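Local structure of endoglucanase (Cryptopygus antarcticus, 5H4U) at residues Gln119-Gln124 and Phe137-Pro142; Arg26-Cys31 and Asn161-Arg166; Ser154-Pro159 and Pro180-Ala185. The protein hydrolyses internal beta-1,4-glucosidic linkages in carboxymethylcellulose, lichenan and barley beta-glucan, releasing mainly cellobiose, cellotriose and cellotetraose from carboxymethylcellulose. One frame throughout, in Å; residues are numbered along the deposited sequence.

The three contacts lead outward from the barrel core past the catalytic site to the surrounding loops. Interaction 1 holds D138, the inferred proton donor, and interaction 2 holds D29, the inferred nucleophile. Their centres lie about 16 Å apart, and adjoining strands couple them: Y27 N sits 2.9 Å from L139 O, and Y27 O 2.9 Å from I141 N, both probable hydrogen bonds. Interactions 2 and 3 are closer, with centres about 10 Å apart, and C30 SG approaches W156 CD1 at 3.6 Å. The side chain of W156 is about 10 Å from that of D29. Between interactions 1 and 3 the link is slight, P142 CB meeting L183 CB at 3.7 Å.

Interaction 1: Gln119-Gln124 and Phe137-Pro142; sequences QKMIVQ and FDLMIP
M121 with L139 and V123 with F137 make up this contact, and both pairs are apolar. In the first, the sulfur does the touching: M121 SD lies 3.9 Å from L139 CD2. The methionine turns CG anti to its backbone N (chi1 -176°) and runs on fully extended, which carries the sulfur from its strand to the leucine methyl; the two side chains run antiparallel alongside one another. In the second pair a single valine methyl serves two ring atoms, V123 CG2 standing 4.0 Å from F137 CD2 and 4.1 Å from F137 CE2 and meeting the ring obliquely.

No hydrogen bond joins the segments, as befits their place in the sheet. Strands 120-128 and 135-140 are not paired with each other; each pairs with 85-94, and V123 and L139 remain 8.1 Å apart at their CA atoms. They meet through side chains in the buried interior of the double-psi beta-barrel that defines the clan of family 45 cellulases.

Aromatic and aliphatic neighbours extend the cluster beyond the two segments. The F137 ring packs edge-to-face with Y107 and also meets F204, while M121 touches F111 and L139 touches M109. Between F137 and L139 in sequence comes D138, inferred to be the proton donor; its side chain takes no part in this core and instead touches Y27 and A91.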
ATOM      1  N   GLN A 119      -0.010   9.645 -16.063  1.00  9.44           N
ATOM      2  CA  GLN A 119      -0.285  10.125 -14.724  1.00  9.19           C
ATOM      3  C   GLN A 119       0.827   9.713 -13.766  1.00  8.87           C
ATOM      4  O   GLN A 119       1.583   8.766 -14.002  1.00  8.63           O
ATOM      5  CB  GLN A 119      -1.641   9.612 -14.213  1.00  8.95           C
ATOM      6  CG  GLN A 119      -2.835   9.993 -15.070  1.00  8.36           C
ATOM      7  CD  GLN A 119      -4.167   9.508 -14.492  1.00  8.40           C
ATOM      8  OE1 GLN A 119      -4.315   9.367 -13.277  1.00  8.58           O
ATOM      9  NE2 GLN A 119      -5.146   9.257 -15.365  1.00  8.50           N
ATOM     10  N   LYS A 120       0.939  10.475 -12.690  1.00  8.65           N
ATOM     11  CA  LYS A 120       2.052  10.405 -11.771  1.00  8.73           C
ATOM     12  C   LYS A 120       1.527  10.010 -10.402  1.00  8.91           C
ATOM     13  O   LYS A 120       0.631  10.668  -9.863  1.00  8.80           O
ATOM     14  CB  LYS A 120       2.769  11.741 -11.658  1.00  9.89           C
ATOM     15  CG  LYS A 120       3.650  12.156 -12.791  1.00 11.26           C
ATOM     16  CD  LYS A 120       4.871  12.830 -12.159  1.00 13.61           C
ATOM     17  CE  LYS A 120       5.388  14.046 -12.926  1.00 16.03           C
ATOM     18  NZ  LYS A 120       5.586  15.209 -11.992  1.00 16.48           N
ATOM     19  N   MET A 121       2.101   8.967  -9.823  1.00  8.63           N
ATOM     20  CA  MET A 121       1.748   8.607  -8.463  1.00  8.37           C
ATOM     21  C   MET A 121       3.011   8.452  -7.634  1.00  8.95           C
ATOM     22  O   MET A 121       3.998   7.861  -8.084  1.00  9.14           O
ATOM     23  CB  MET A 121       0.944   7.324  -8.411  1.00  8.29           C
ATOM     24  CG  MET A 121       0.490   6.993  -7.020  1.00  8.15           C
ATOM     25  SD  MET A 121      -0.324   5.394  -6.930  1.00  9.70           S
ATOM     26  CE  MET A 121      -0.977   5.470  -5.252  1.00  8.03           C
ATOM     27  N   ILE A 122       2.961   8.938  -6.403  1.00  8.59           N
ATOM     28  CA  ILE A 122       4.085   8.861  -5.487  1.00  8.40           C
ATOM     29  C   ILE A 122       3.662   7.959  -4.340  1.00  8.51           C
ATOM     30  O   ILE A 122       2.625   8.192  -3.696  1.00  8.41           O
ATOM     31  CB  ILE A 122       4.499  10.253  -4.998  1.00  8.79           C
ATOM     32  CG1 ILE A 122       4.735  11.159  -6.203  1.00  8.60           C
ATOM     33  CG2 ILE A 122       5.757  10.173  -4.176  1.00  8.51           C
ATOM     34  CD1 ILE A 122       5.108  12.563  -5.851  1.00  8.38           C
ATOM     35  N   VAL A 123       4.424   6.889  -4.130  1.00  8.46           N
ATOM     36  CA  VAL A 123       4.103   5.924  -3.087  1.00  8.64           C
ATOM     37  C   VAL A 123       5.264   5.851  -2.111  1.00  8.68           C
ATOM     38  O   VAL A 123       6.431   6.060  -2.469  1.00  8.83           O
ATOM     39  CB  VAL A 123       3.760   4.520  -3.651  1.00  8.26           C
ATOM     40  CG1 VAL A 123       2.552   4.609  -4.553  1.00  8.42           C
ATOM     41  CG2 VAL A 123       4.927   3.936  -4.402  1.00  7.95           C
ATOM     42  N   GLN A 124       4.926   5.568  -0.860  1.00  8.77           N
ATOM     43  CA  GLN A 124       5.891   5.119   0.119  1.00  8.39           C
ATOM     44  C   GLN A 124       5.752   3.613   0.296  1.00  8.67           C
ATOM     45  O   GLN A 124       4.639   3.092   0.453  1.00  8.72           O
ATOM     46  CB  GLN A 124       5.716   5.816   1.458  1.00  8.54           C
ATOM     47  CG  GLN A 124       6.853   5.454   2.414  1.00  9.45           C
ATOM     48  CD  GLN A 124       6.694   6.051   3.780  1.00  9.51           C
ATOM     49  OE1 GLN A 124       5.594   6.406   4.186  1.00  9.46           O
ATOM     50  NE2 GLN A 124       7.795   6.139   4.517  1.00 10.28           N
ATOM     51  N   PHE A 137       5.462  -3.370  -7.912  1.00 10.28           N
ATOM     52  CA  PHE A 137       4.867  -2.527  -6.878  1.00  9.19           C
ATOM     53  C   PHE A 137       3.411  -2.939  -6.736  1.00  9.10           C
ATOM     54  O   PHE A 137       2.658  -2.908  -7.713  1.00  9.12           O
ATOM     55  CB  PHE A 137       4.968  -1.039  -7.224  1.00  9.11           C
ATOM     56  CG  PHE A 137       6.286  -0.409  -6.871  1.00  9.48           C
ATOM     57  CD1 PHE A 137       7.412  -0.640  -7.647  1.00  9.63           C
ATOM     58  CD2 PHE A 137       6.389   0.469  -5.802  1.00  9.23           C
ATOM     59  CE1 PHE A 137       8.616  -0.043  -7.338  1.00 10.12           C
ATOM     60  CE2 PHE A 137       7.594   1.064  -5.482  1.00  8.74           C
ATOM     61  CZ  PHE A 137       8.710   0.811  -6.239  1.00  9.41           C
ATOM     62  N   ASP A 138       3.015  -3.308  -5.526  1.00  9.09           N
ATOM     63  CA  ASP A 138       1.638  -3.705  -5.230  1.00  8.64           C
ATOM     64  C   ASP A 138       1.016  -2.520  -4.517  1.00  8.01           C
ATOM     65  O   ASP A 138       1.304  -2.275  -3.351  1.00  8.36           O
ATOM     66  CB  ASP A 138       1.575  -4.978  -4.386  1.00  8.51           C
ATOM     67  CG  ASP A 138       2.565  -6.055  -4.853  1.00  9.77           C
ATOM     68  OD1 ASP A 138       2.710  -6.261  -6.086  1.00  9.46           O
ATOM     69  OD2 ASP A 138       3.194  -6.721  -3.987  1.00 10.68           O
ATOM     70  N   LEU A 139       0.219  -1.745  -5.241  1.00  7.93           N
ATOM     71  CA  LEU A 139      -0.401  -0.561  -4.659  1.00  8.13           C
ATOM     72  C   LEU A 139      -1.454  -0.956  -3.632  1.00  7.27           C
ATOM     73  O   LEU A 139      -2.299  -1.815  -3.883  1.00  7.69           O
ATOM     74  CB  LEU A 139      -1.019   0.326  -5.753  1.00  7.91           C
ATOM     75  CG  LEU A 139      -0.132   1.065  -6.772  1.00  8.06           C
ATOM     76  CD1 LEU A 139       0.927   0.194  -7.392  1.00  8.90           C
ATOM     77  CD2 LEU A 139      -0.960   1.689  -7.873  1.00  7.74           C
ATOM     78  N   MET A 140      -1.441  -0.273  -2.501  1.00  7.35           N
ATOM     79  CA  MET A 140      -2.381  -0.573  -1.428  1.00  7.59           C
ATOM     80  C   MET A 140      -3.685   0.179  -1.695  1.00  7.60           C
ATOM     81  O   MET A 140      -3.781   1.387  -1.485  1.00  7.70           O
ATOM     82  CB  MET A 140      -1.757  -0.215  -0.085  1.00  7.63           C
ATOM     83  CG  MET A 140      -0.878  -1.327   0.441  1.00  8.31           C
ATOM     84  SD  MET A 140       0.123  -0.955   1.908  1.00 11.13           S
ATOM     85  CE  MET A 140      -1.059  -1.335   3.192  1.00  9.07           C
ATOM     86  N   ILE A 141      -4.701  -0.540  -2.168  1.00  7.94           N
ATOM     87  CA  ILE A 141      -5.989   0.048  -2.518  1.00  7.67           C
ATOM     88  C   ILE A 141      -7.119  -0.740  -1.866  1.00  7.98           C
ATOM     89  O   ILE A 141      -7.299  -1.920  -2.169  1.00  8.17           O
ATOM     90  CB  ILE A 141      -6.177   0.098  -4.040  1.00  7.54           C
ATOM     91  CG1 ILE A 141      -4.921   0.706  -4.675  1.00  7.64           C
ATOM     92  CG2 ILE A 141      -7.368   0.946  -4.373  1.00  8.04           C
ATOM     93  CD1 ILE A 141      -4.792   0.493  -6.142  1.00  7.80           C
ATOM     94  N   PRO A 142      -7.910  -0.140  -0.977  1.00  8.20           N
ATOM     95  CA  PRO A 142      -9.018  -0.872  -0.352  1.00  8.22           C
ATOM     96  C   PRO A 142      -9.996  -1.385  -1.394  1.00  8.64           C
ATOM     97  O   PRO A 142     -10.496  -0.633  -2.231  1.00  8.45           O
ATOM     98  CB  PRO A 142      -9.662   0.181   0.552  1.00  8.65           C
ATOM     99  CG  PRO A 142      -8.612   1.169   0.781  1.00  8.66           C
ATOM    100  CD  PRO A 142      -7.804   1.224  -0.457  1.00  8.24           C
TER

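Interaction 2: Arg26-Cys31 and Asn161-Arg166; sequences RYWDCC and NGWGQR
W163 reaches W28 and C30 from a loop that has no regular helix or strand. The residue before it, G162, has a positive phi of 79°, a conformation that favours glycine. W163 then brings the benzo part of its indole to the other segment: with CG set opposite the carbonyl carbon (chi1 -60°), the ring extends toward W28 and C30. Its CZ3 lies 4.3 Å from W28 CD1, which sits at the edge of the W163 ring, near its plane, so the indoles do not stack face to face. W163 CH2 is 4.3 Å from C30 SG, a sulfur-aromatic contact in which the sulfur lies obliquely, 5.4 Å from the centroid of the W163 six-membered ring. G164 again takes positive phi as the loop curves away, and R166 anchors its end by hydrogen bonds to the carbonyls of G147 and I148. C30 is tied by a disulfide to C152, and W28 and W163 both touch that cysteine. The contact lies beside D29, whose OD1 accepts from C31 N at 3.0 Å from above the carboxylate plane in an Asx turn; D29 is the inferred nucleophile of this family 45 endoglucanase.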
ATOM      1  N   ARG A  26      -2.774  -4.418  -7.491  1.00  7.79           N
ATOM      2  CA  ARG A  26      -3.550  -3.754  -6.450  1.00  7.98           C
ATOM      3  C   ARG A  26      -3.907  -4.739  -5.346  1.00  7.99           C
ATOM      4  O   ARG A  26      -4.218  -5.900  -5.614  1.00  8.25           O
ATOM      5  CB  ARG A  26      -4.811  -3.105  -7.028  1.00  7.94           C
ATOM      6  CG  ARG A  26      -5.693  -4.018  -7.779  1.00  7.79           C
ATOM      7  CD  ARG A  26      -6.785  -3.282  -8.485  1.00  8.29           C
ATOM      8  NE  ARG A  26      -7.735  -4.226  -9.049  1.00  8.78           N
ATOM      9  CZ  ARG A  26      -7.618  -4.773 -10.253  1.00  9.08           C
ATOM     10  NH1 ARG A  26      -6.579  -4.478 -11.028  1.00  8.86           N
ATOM     11  NH2 ARG A  26      -8.525  -5.648 -10.665  1.00  9.08           N
ATOM     12  N   TYR A  27      -3.914  -4.268  -4.105  1.00  8.01           N
ATOM     13  CA  TYR A  27      -4.196  -5.216  -3.040  1.00  8.11           C
ATOM     14  C   TYR A  27      -4.492  -4.484  -1.751  1.00  7.98           C
ATOM     15  O   TYR A  27      -4.063  -3.353  -1.554  1.00  8.00           O
ATOM     16  CB  TYR A  27      -3.022  -6.185  -2.833  1.00  8.34           C
ATOM     17  CG  TYR A  27      -1.990  -5.768  -1.806  1.00  8.33           C
ATOM     18  CD1 TYR A  27      -1.004  -4.840  -2.120  1.00  8.17           C
ATOM     19  CD2 TYR A  27      -1.968  -6.347  -0.534  1.00  8.48           C
ATOM     20  CE1 TYR A  27      -0.037  -4.472  -1.187  1.00  8.28           C
ATOM     21  CE2 TYR A  27      -1.018  -5.980   0.408  1.00  8.40           C
ATOM     22  CZ  TYR A  27      -0.054  -5.044   0.076  1.00  8.79           C
ATOM     23  OH  TYR A  27       0.886  -4.686   1.015  1.00  9.19           O
ATOM     24  N   TRP A  28      -5.256  -5.144  -0.887  1.00  8.03           N
ATOM     25  CA  TRP A  28      -5.523  -4.623   0.447  1.00  8.51           C
ATOM     26  C   TRP A  28      -5.934  -5.822   1.303  1.00  9.19           C
ATOM     27  O   TRP A  28      -7.106  -6.196   1.346  1.00  9.31           O
ATOM     28  CB  TRP A  28      -6.590  -3.555   0.460  1.00  8.58           C
ATOM     29  CG  TRP A  28      -6.692  -2.865   1.763  1.00  8.32           C
ATOM     30  CD1 TRP A  28      -7.334  -3.306   2.889  1.00  8.71           C
ATOM     31  CD2 TRP A  28      -6.149  -1.589   2.082  1.00  8.31           C
ATOM     32  NE1 TRP A  28      -7.218  -2.377   3.898  1.00  8.71           N
ATOM     33  CE2 TRP A  28      -6.494  -1.311   3.428  1.00  8.64           C
ATOM     34  CE3 TRP A  28      -5.402  -0.651   1.364  1.00  7.93           C
ATOM     35  CZ2 TRP A  28      -6.110  -0.138   4.065  1.00  8.26           C
ATOM     36  CZ3 TRP A  28      -5.020   0.512   1.998  1.00  8.36           C
ATOM     37  CH2 TRP A  28      -5.380   0.763   3.336  1.00  8.41           C
ATOM     38  N   ASP A  29      -4.955  -6.409   1.962  1.00  9.03           N
ATOM     39  CA  ASP A  29      -5.183  -7.549   2.819  1.00  9.49           C
ATOM     40  C   ASP A  29      -5.300  -7.151   4.282  1.00  9.72           C
ATOM     41  O   ASP A  29      -5.450  -8.027   5.130  1.00 10.17           O
ATOM     42  CB  ASP A  29      -4.066  -8.582   2.620  1.00  9.32           C
ATOM     43  CG  ASP A  29      -2.700  -8.067   3.025  1.00  9.34           C
ATOM     44  OD1 ASP A  29      -2.599  -6.928   3.546  1.00  9.63           O
ATOM     45  OD2 ASP A  29      -1.709  -8.799   2.779  1.00  9.42           O
ATOM     46  N   CYS A  30      -5.207  -5.861   4.599  1.00  9.56           N
ATOM     47  CA  CYS A  30      -5.376  -5.346   5.946  1.00  9.28           C
ATOM     48  C   CYS A  30      -4.237  -5.706   6.895  1.00  9.78           C
ATOM     49  O   CYS A  30      -4.315  -5.356   8.081  1.00  9.55           O
ATOM     50  CB  CYS A  30      -6.688  -5.835   6.581  1.00  9.49           C
ATOM     51  SG  CYS A  30      -8.215  -5.294   5.785  1.00  8.61           S
ATOM     52  N   CYS A  31      -3.193  -6.403   6.439  1.00 10.13           N
ATOM     53  CA  CYS A  31      -2.225  -6.953   7.378  1.00 10.11           C
ATOM     54  C   CYS A  31      -1.237  -5.891   7.846  1.00 10.24           C
ATOM     55  O   CYS A  31      -0.985  -4.896   7.161  1.00 10.09           O
ATOM     56  CB  CYS A  31      -1.424  -8.068   6.743  1.00 10.27           C
ATOM     57  SG  CYS A  31      -2.399  -9.375   6.099  1.00 12.65           S
ATOM     58  N   ASN A 161     -12.777 -14.597   1.353  1.00 10.75           N
ATOM     59  CA  ASN A 161     -11.941 -14.363   0.188  1.00 10.63           C
ATOM     60  C   ASN A 161     -11.652 -12.881  -0.020  1.00 10.59           C
ATOM     61  O   ASN A 161     -11.114 -12.502  -1.066  1.00 10.21           O
ATOM     62  CB  ASN A 161     -12.621 -14.948  -1.054  1.00 10.51           C
ATOM     63  N   GLY A 162     -11.967 -12.043   0.969  1.00 10.51           N
ATOM     64  CA  GLY A 162     -11.941 -10.603   0.794  1.00 10.38           C
ATOM     65  C   GLY A 162     -13.174 -10.057   0.076  1.00 10.66           C
ATOM     66  O   GLY A 162     -14.168 -10.747  -0.196  1.00 10.28           O
ATOM     67  N   TRP A 163     -13.118  -8.757  -0.177  1.00 10.55           N
ATOM     68  CA  TRP A 163     -14.181  -8.092  -0.912  1.00 10.42           C
ATOM     69  C   TRP A 163     -13.973  -8.424  -2.376  1.00 10.28           C
ATOM     70  O   TRP A 163     -12.915  -8.135  -2.944  1.00 10.10           O
ATOM     71  CB  TRP A 163     -14.166  -6.590  -0.681  1.00 10.31           C
ATOM     72  CG  TRP A 163     -14.342  -6.245   0.757  1.00 10.44           C
ATOM     73  CD1 TRP A 163     -15.464  -6.387   1.517  1.00 10.09           C
ATOM     74  CD2 TRP A 163     -13.353  -5.682   1.599  1.00  9.92           C
ATOM     75  NE1 TRP A 163     -15.228  -5.948   2.786  1.00  9.92           N
ATOM     76  CE2 TRP A 163     -13.937  -5.497   2.863  1.00 10.20           C
ATOM     77  CE3 TRP A 163     -12.021  -5.319   1.407  1.00  9.79           C
ATOM     78  CZ2 TRP A 163     -13.229  -4.966   3.947  1.00 10.19           C
ATOM     79  CZ3 TRP A 163     -11.315  -4.781   2.478  1.00 10.05           C
ATOM     80  CH2 TRP A 163     -11.921  -4.608   3.733  1.00  9.91           C
ATOM     81  N   GLY A 164     -14.967  -9.056  -2.973  1.00 10.76           N
ATOM     82  CA  GLY A 164     -14.860  -9.441  -4.365  1.00 11.28           C
ATOM     83  C   GLY A 164     -13.899 -10.604  -4.530  1.00 10.92           C
ATOM     84  O   GLY A 164     -13.804 -11.492  -3.677  1.00 10.35           O
ATOM     85  N   GLN A 165     -13.107 -10.546  -5.597  1.00 11.06           N
ATOM     86  CA  GLN A 165     -12.165 -11.612  -5.905  1.00 11.14           C
ATOM     87  C   GLN A 165     -10.976 -11.563  -4.971  1.00 10.83           C
ATOM     88  O   GLN A 165     -10.466 -10.485  -4.649  1.00 10.59           O
ATOM     89  CB  GLN A 165     -11.654 -11.454  -7.331  1.00 11.23           C
ATOM     90  CG  GLN A 165     -12.735 -11.335  -8.357  1.00 12.49           C
ATOM     91  CD  GLN A 165     -13.310 -12.659  -8.784  1.00 14.95           C
ATOM     92  OE1 GLN A 165     -13.282 -13.646  -8.032  1.00 14.25           O
ATOM     93  NE2 GLN A 165     -13.829 -12.698 -10.020  1.00 16.50           N
ATOM     94  N   ARG A 166     -10.460 -12.737  -4.620  1.00 10.77           N
ATOM     95  CA  ARG A 166      -9.248 -12.739  -3.823  1.00  9.77           C
ATOM     96  C   ARG A 166      -8.139 -11.993  -4.540  1.00  9.08           C
ATOM     97  O   ARG A 166      -7.294 -11.371  -3.895  1.00  9.52           O
ATOM     98  CB  ARG A 166      -8.843 -14.172  -3.531  1.00 10.07           C
ATOM     99  CG  ARG A 166      -7.549 -14.297  -2.833  1.00  9.72           C
ATOM    100  CD  ARG A 166      -7.699 -15.342  -1.811  1.00 10.37           C
ATOM    101  NE  ARG A 166      -6.698 -15.202  -0.768  1.00 10.60           N
ATOM    102  CZ  ARG A 166      -6.941 -15.392   0.521  1.00 10.47           C
ATOM    103  NH1 ARG A 166      -5.953 -15.248   1.389  1.00 10.34           N
ATOM    104  NH2 ARG A 166      -8.171 -15.688   0.940  1.00 10.41           N
TER

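Interaction 3: Ser154-Pro159 and Pro180-Ala185; sequences SQWGAP and PTSLRA
P180 lies over one face of the W156 indole, and this CH-pi contact dominates the interaction. P180 CG stands 3.3 Å from W156 CD2, an atom shared by the two rings, while P180 CB reaches the benzo part, 3.8 Å from the centroid of the six-membered ring and 25° off its normal. The opposite face of the indole is met by the CG of its own neighbour Q155, so aliphatic carbons lie against both faces, each offset toward the rim. W156 points its CG anti to the carbonyl carbon (chi1 -60°), a turn that directs the indole across to the proline.

Two lesser contacts come at the ring obliquely: L183 CD1 packs 4.1 Å from W156 CE2, and S182 CB lies 4.0 Å from W156 CH2. Replacing the tryptophan by an alanine would probably open a gap beside P180 and L183 and leave the proline without its aromatic platform.

No hydrogen bond crosses between the segments; within 180-185, L183 N donates to P180 O at 3.1 Å and R184 N to T181 O at 3.0 Å, fixing the curl that presents P180, S182 and L183 together. W156 ends helix 152-156, and G157 leaves it with positive phi. The contact therefore seats the end of that helix against the approach to helix 184-191, with P180 also touching W163 of the intervening loop.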
ATOM      1  N   SER A 154     -10.800 -10.613   9.905  1.00  9.83           N
ATOM      2  CA  SER A 154     -10.695 -10.406  11.333  1.00  9.65           C
ATOM      3  C   SER A 154     -10.735  -8.926  11.681  1.00  9.43           C
ATOM      4  O   SER A 154     -11.157  -8.578  12.783  1.00  9.48           O
ATOM      5  CB  SER A 154      -9.441 -11.109  11.869  1.00  9.84           C
ATOM      6  OG  SER A 154      -8.354 -10.235  12.061  1.00 10.48           O
ATOM      7  N   GLN A 155     -10.337  -8.035  10.769  1.00  9.57           N
ATOM      8  CA  GLN A 155     -10.379  -6.622  11.133  1.00  9.41           C
ATOM      9  C   GLN A 155     -11.751  -6.013  10.894  1.00  9.31           C
ATOM     10  O   GLN A 155     -12.241  -5.250  11.732  1.00  9.38           O
ATOM     11  CB  GLN A 155      -9.327  -5.808  10.366  1.00  9.41           C
ATOM     12  CG  GLN A 155      -9.563  -4.292  10.403  1.00  9.24           C
ATOM     13  CD  GLN A 155      -8.384  -3.448   9.902  1.00  9.38           C
ATOM     14  OE1 GLN A 155      -7.642  -3.833   8.999  1.00  9.10           O
ATOM     15  NE2 GLN A 155      -8.253  -2.256  10.458  1.00  9.89           N
ATOM     16  N   TRP A 156     -12.405  -6.381   9.790  1.00  9.62           N
ATOM     17  CA  TRP A 156     -13.620  -5.718   9.330  1.00  9.13           C
ATOM     18  C   TRP A 156     -14.792  -6.648   9.102  1.00  8.95           C
ATOM     19  O   TRP A 156     -15.857  -6.171   8.706  1.00  9.33           O
ATOM     20  CB  TRP A 156     -13.354  -5.003   8.004  1.00  8.92           C
ATOM     21  CG  TRP A 156     -12.298  -3.970   8.057  1.00  9.31           C
ATOM     22  CD1 TRP A 156     -11.072  -4.035   7.478  1.00  9.09           C
ATOM     23  CD2 TRP A 156     -12.388  -2.677   8.667  1.00  9.53           C
ATOM     24  NE1 TRP A 156     -10.385  -2.881   7.704  1.00  9.04           N
ATOM     25  CE2 TRP A 156     -11.170  -2.025   8.429  1.00  9.02           C
ATOM     26  CE3 TRP A 156     -13.387  -2.011   9.388  1.00  9.58           C
ATOM     27  CZ2 TRP A 156     -10.906  -0.750   8.891  1.00  9.50           C
ATOM     28  CZ3 TRP A 156     -13.131  -0.736   9.847  1.00 10.09           C
ATOM     29  CH2 TRP A 156     -11.891  -0.121   9.607  1.00 10.58           C
ATOM     30  N   GLY A 157     -14.618  -7.957   9.252  1.00  9.17           N
ATOM     31  CA  GLY A 157     -15.695  -8.872   8.936  1.00  8.77           C
ATOM     32  C   GLY A 157     -15.944  -9.084   7.462  1.00  9.23           C
ATOM     33  O   GLY A 157     -17.040  -9.504   7.085  1.00  8.83           O
ATOM     34  N   ALA A 158     -14.939  -8.845   6.615  1.00  9.17           N
ATOM     35  CA  ALA A 158     -15.059  -9.088   5.183  1.00  9.42           C
ATOM     36  C   ALA A 158     -15.242 -10.580   4.910  1.00  9.06           C
ATOM     37  O   ALA A 158     -15.053 -11.406   5.798  1.00  9.57           O
ATOM     38  CB  ALA A 158     -13.822  -8.550   4.471  1.00  9.90           C
ATOM     39  N   PRO A 159     -15.629 -10.962   3.699  1.00  9.42           N
ATOM     40  CA  PRO A 159     -15.763 -12.395   3.396  1.00  9.72           C
ATOM     41  C   PRO A 159     -14.423 -13.112   3.449  1.00 10.24           C
ATOM     42  O   PRO A 159     -13.358 -12.496   3.450  1.00 10.74           O
ATOM     43  CB  PRO A 159     -16.337 -12.411   1.972  1.00  9.86           C
ATOM     44  CG  PRO A 159     -16.994 -11.060   1.802  1.00 10.06           C
ATOM     45  CD  PRO A 159     -16.177 -10.111   2.626  1.00  9.82           C
ATOM     46  N   PRO A 180     -15.890  -1.216   4.537  1.00 12.14           N
ATOM     47  CA  PRO A 180     -16.101  -0.365   5.701  1.00 12.59           C
ATOM     48  C   PRO A 180     -16.108   1.077   5.253  1.00 12.94           C
ATOM     49  O   PRO A 180     -15.403   1.450   4.317  1.00 13.07           O
ATOM     50  CB  PRO A 180     -14.872  -0.663   6.573  1.00 11.84           C
ATOM     51  CG  PRO A 180     -14.478  -2.028   6.161  1.00 10.74           C
ATOM     52  CD  PRO A 180     -14.664  -2.012   4.686  1.00 11.59           C
ATOM     53  N   THR A 181     -16.883   1.903   5.951  1.00 13.79           N
ATOM     54  CA  THR A 181     -16.943   3.315   5.586  1.00 13.66           C
ATOM     55  C   THR A 181     -15.553   3.940   5.605  1.00 13.00           C
ATOM     56  O   THR A 181     -15.208   4.706   4.702  1.00 13.34           O
ATOM     57  CB  THR A 181     -17.893   4.052   6.523  1.00 14.40           C
ATOM     58  OG1 THR A 181     -17.660   3.604   7.866  1.00 15.14           O
ATOM     59  CG2 THR A 181     -19.324   3.747   6.147  1.00 14.63           C
ATOM     60  N   SER A 182     -14.735   3.576   6.610  1.00 13.30           N
ATOM     61  CA  SER A 182     -13.388   4.114   6.814  1.00 12.32           C
ATOM     62  C   SER A 182     -12.450   3.892   5.645  1.00 11.40           C
ATOM     63  O   SER A 182     -11.398   4.532   5.604  1.00 10.93           O
ATOM     64  CB  SER A 182     -12.718   3.465   8.028  1.00 12.16           C
ATOM     65  OG  SER A 182     -13.085   4.081   9.248  1.00 13.36           O
ATOM     66  N   LEU A 183     -12.774   2.981   4.728  1.00 11.41           N
ATOM     67  CA  LEU A 183     -11.911   2.690   3.584  1.00 11.26           C
ATOM     68  C   LEU A 183     -12.523   3.153   2.274  1.00 11.38           C
ATOM     69  O   LEU A 183     -11.895   3.018   1.212  1.00 11.04           O
ATOM     70  CB  LEU A 183     -11.588   1.194   3.502  1.00  9.98           C
ATOM     71  CG  LEU A 183     -10.882   0.598   4.714  1.00 10.06           C
ATOM     72  CD1 LEU A 183     -10.807  -0.881   4.528  1.00 10.02           C
ATOM     73  CD2 LEU A 183      -9.481   1.174   4.908  1.00  9.84           C
ATOM     74  N   ARG A 184     -13.728   3.712   2.326  1.00 11.65           N
ATOM     75  CA  ARG A 184     -14.461   3.965   1.104  1.00 11.24           C
ATOM     76  C   ARG A 184     -13.789   5.045   0.266  1.00 11.05           C
ATOM     77  O   ARG A 184     -13.984   5.079  -0.956  1.00 11.17           O
ATOM     78  CB  ARG A 184     -15.903   4.302   1.445  1.00 12.42           C
ATOM     79  CG  ARG A 184     -16.782   3.046   1.513  1.00 13.26           C
ATOM     80  CD  ARG A 184     -18.023   3.343   2.314  1.00 14.12           C
ATOM     81  NE  ARG A 184     -18.572   2.178   3.001  1.00 14.41           N
ATOM     82  CZ  ARG A 184     -19.829   2.112   3.437  1.00 14.47           C
ATOM     83  NH1 ARG A 184     -20.655   3.142   3.254  1.00 14.75           N
ATOM     84  NH2 ARG A 184     -20.261   1.028   4.055  1.00 14.30           N
ATOM     85  N   ALA A 185     -13.087   5.991   0.893  1.00 10.29           N
ATOM     86  CA  ALA A 185     -12.322   6.936   0.094  1.00 10.33           C
ATOM     87  C   ALA A 185     -11.348   6.190  -0.808  1.00 10.09           C
ATOM     88  O   ALA A 185     -11.381   6.335  -2.037  1.00 10.28           O
ATOM     89  CB  ALA A 185     -11.581   7.946   0.983  1.00  9.67           C
TER